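Local atomic coordinates of tellurite resistance protein of COG3793 (Nostoc punctiforme, PDB entry 2OU3), a protein that is of uncertain function but belongs to the TerB family, probably acts in tellurite resistance and binds zinc. Residues Trp53-Cys58 / Glu69-Tyr74. Numbering follows the deposited sequence.
Sequences WALGFC and EDLKTY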
loop_
_atom_site.group_PDB
_atom_site.type_symbol
_atom_site.label_atom_id
_atom_site.label_comp_id
_atom_site.label_asym_id
_atom_site.label_seq_id
_atom_site.Cartn_x
_atom_site.Cartn_y
_atom_site.Cartn_z
ATOM N N TRP A 53 -10.140 5.484 -8.857
ATOM C CA TRP A 53 -9.339 5.165 -7.682
ATOM C C TRP A 53 -9.687 3.787 -7.101
ATOM O O TRP A 53 -8.801 2.984 -6.714
ATOM C CB TRP A 53 -9.576 6.242 -6.645
ATOM C CG TRP A 53 -8.594 6.227 -5.546
ATOM C CD1 TRP A 53 -7.444 6.963 -5.475
ATOM C CD2 TRP A 53 -8.672 5.480 -4.334
ATOM N NE1 TRP A 53 -6.815 6.719 -4.298
ATOM C CE2 TRP A 53 -7.531 5.802 -3.581
ATOM C CE3 TRP A 53 -9.588 4.551 -3.816
ATOM C CZ2 TRP A 53 -7.277 5.241 -2.335
ATOM C CZ3 TRP A 53 -9.315 3.976 -2.594
ATOM C CH2 TRP A 53 -8.167 4.336 -1.863
ATOM N N ALA A 54 -10.973 3.495 -7.032
ATOM C CA ALA A 54 -11.447 2.216 -6.491
ATOM C C ALA A 54 -10.945 1.034 -7.346
ATOM O O ALA A 54 -10.476 0.020 -6.814
ATOM C CB ALA A 54 -12.964 2.215 -6.431
ATOM N N LEU A 55 -11.053 1.179 -8.676
ATOM C CA LEU A 55 -10.607 0.144 -9.612
ATOM C C LEU A 55 -9.107 -0.056 -9.535
ATOM O O LEU A 55 -8.620 -1.195 -9.589
ATOM C CB LEU A 55 -10.987 0.503 -11.044
ATOM C CG LEU A 55 -12.442 0.446 -11.484
ATOM C CD1 LEU A 55 -12.543 0.821 -12.954
ATOM C CD2 LEU A 55 -12.964 -0.890 -11.330
ATOM N N GLY A 56 -8.374 1.047 -9.366
ATOM C CA GLY A 56 -6.913 0.978 -9.249
ATOM C C GLY A 56 -6.494 0.279 -7.956
ATOM O O GLY A 56 -5.552 -0.518 -7.932
ATOM N N PHE A 57 -7.205 0.574 -6.875
ATOM C CA PHE A 57 -6.953 -0.038 -5.576
ATOM C C PHE A 57 -7.198 -1.535 -5.713
ATOM O O PHE A 57 -6.344 -2.331 -5.384
ATOM C CB PHE A 57 -7.877 0.629 -4.561
ATOM C CG PHE A 57 -7.750 0.134 -3.160
ATOM C CD1 PHE A 57 -6.520 -0.192 -2.609
ATOM C CD2 PHE A 57 -8.893 0.083 -2.365
ATOM C CE1 PHE A 57 -6.424 -0.607 -1.291
ATOM C CE2 PHE A 57 -8.804 -0.349 -1.039
ATOM C CZ PHE A 57 -7.590 -0.689 -0.515
ATOM N N CYS A 58 -8.314 -1.906 -6.354
ATOM C CA CYS A 58 -8.657 -3.302 -6.520
ATOM C C CYS A 58 -7.638 -4.012 -7.420
ATOM O O CYS A 58 -7.145 -5.095 -7.095
ATOM C CB CYS A 58 -10.087 -3.447 -7.055
ATOM S SG CYS A 58 -10.623 -5.159 -7.290
ATOM N N GLU A 69 -12.765 -5.860 -15.194
ATOM C CA GLU A 69 -13.664 -5.651 -16.327
ATOM C C GLU A 69 -15.131 -5.601 -15.888
ATOM O O GLU A 69 -15.924 -4.765 -16.335
ATOM C CB GLU A 69 -13.482 -6.756 -17.342
ATOM C CG GLU A 69 -12.105 -6.720 -17.975
ATOM C CD GLU A 69 -11.896 -5.525 -18.904
ATOM O OE1 GLU A 69 -12.839 -4.726 -19.148
ATOM O OE2 GLU A 69 -10.748 -5.387 -19.375
ATOM N N ASP A 70 -15.475 -6.486 -14.964
ATOM C CA ASP A 70 -16.848 -6.568 -14.446
ATOM C C ASP A 70 -17.199 -5.365 -13.521
ATOM O O ASP A 70 -18.342 -4.878 -13.535
ATOM C CB ASP A 70 -17.034 -7.923 -13.751
ATOM C CG ASP A 70 -18.403 -8.130 -13.197
ATOM O OD1 ASP A 70 -19.285 -8.521 -13.971
ATOM O OD2 ASP A 70 -18.566 -7.981 -11.973
ATOM N N LEU A 71 -16.238 -4.860 -12.760
ATOM C CA LEU A 71 -16.448 -3.616 -11.994
ATOM C C LEU A 71 -16.645 -2.405 -12.905
ATOM O O LEU A 71 -17.416 -1.500 -12.576
ATOM C CB LEU A 71 -15.281 -3.342 -11.019
ATOM C CG LEU A 71 -15.137 -4.238 -9.794
ATOM C CD1 LEU A 71 -13.828 -3.973 -9.015
ATOM C CD2 LEU A 71 -16.337 -4.088 -8.897
ATOM N N LYS A 72 -15.924 -2.366 -14.026
ATOM C CA LYS A 72 -16.061 -1.257 -14.980
ATOM C C LYS A 72 -17.497 -1.053 -15.445
ATOM O O LYS A 72 -17.948 0.080 -15.542
ATOM C CB LYS A 72 -15.142 -1.429 -16.202
ATOM C CG LYS A 72 -13.684 -1.141 -15.862
ATOM C CD LYS A 72 -12.803 -0.890 -17.070
ATOM C CE LYS A 72 -11.979 -2.101 -17.469
ATOM N NZ LYS A 72 -10.586 -1.721 -17.904
ATOM N N THR A 73 -18.211 -2.149 -15.695
ATOM C CA THR A 73 -19.602 -2.113 -16.181
ATOM C C THR A 73 -20.644 -2.173 -15.052
ATOM O O THR A 73 -21.851 -2.040 -15.281
ATOM C CB THR A 73 -19.847 -3.285 -17.142
ATOM O OG1 THR A 73 -19.642 -4.533 -16.450
ATOM C CG2 THR A 73 -18.886 -3.203 -18.344
ATOM N N TYR A 74 -20.185 -2.348 -13.822
ATOM C CA TYR A 74 -21.087 -2.499 -12.705
ATOM C C TYR A 74 -21.763 -1.186 -12.352
ATOM O O TYR A 74 -21.110 -0.158 -12.144
ATOM C CB TYR A 74 -20.342 -3.003 -11.493
ATOM C CG TYR A 74 -21.207 -3.261 -10.262
ATOM C CD1 TYR A 74 -22.074 -4.340 -10.211
ATOM C CD2 TYR A 74 -21.054 -2.491 -9.104
ATOM C CE1 TYR A 74 -22.829 -4.607 -9.068
ATOM C CE2 TYR A 74 -21.810 -2.746 -7.958
ATOM C CZ TYR A 74 -22.680 -3.810 -7.948
ATOM O OH TYR A 74 -23.421 -4.078 -6.829
#
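An antiparallel helical hairpin of the all-helical TerB fold is closed here by Leu55 and Cys58 of helix 48-60 meeting Leu71 and Lys72 of helix 65-73. The axes run at 165° and come no nearer than 10.7 Å, a gap that apolar side chains fill between these segments. Leu55 and Leu71, whose CA atoms lie 7.3 Å apart, reach past each other in opposite directions. Methyl CD2 of Leu55 presses on CB of Leu71 at 3.4 Å, tighter than ordinary van der Waals contact. The other methyl, CD1 of Leu55, rests 3.7 Å from CG of Lys72, whose chain crosses the leucine at roughly a right angle. With CG of Leu55 anti to the carbonyl carbon (chi1 -71°), the two methyls point at helix 65-73, one to Leu71 and one to Lys72. One turn further along, SG of Cys58 packs on CD1 of Leu71 at 3.8 Å, the thiol being swung opposite its own backbone N (chi1 -180°). Within the TerB helical bundle, Met33 of helix 26-41 touches both Cys58 and Leu71 and thus joins a third helix to the hairpin; the side chain of Cys58 is about 7 Å from a bound 1H-indole-3-carbaldehyde. Leu8 of the second subunit packs on Leu55, and Ile5 of that subunit on Lys72. The bent lysine chain carries NZ to a long salt bridge with OE2 of Glu69, 4.0 Å away. Lys51, earlier on helix 48-60, hydrogen-bonds through NZ to the carbonyl oxygens of Leu71, Lys72 and Tyr74, tying the end of helix 65-73 and the residue after it to helix 48-60.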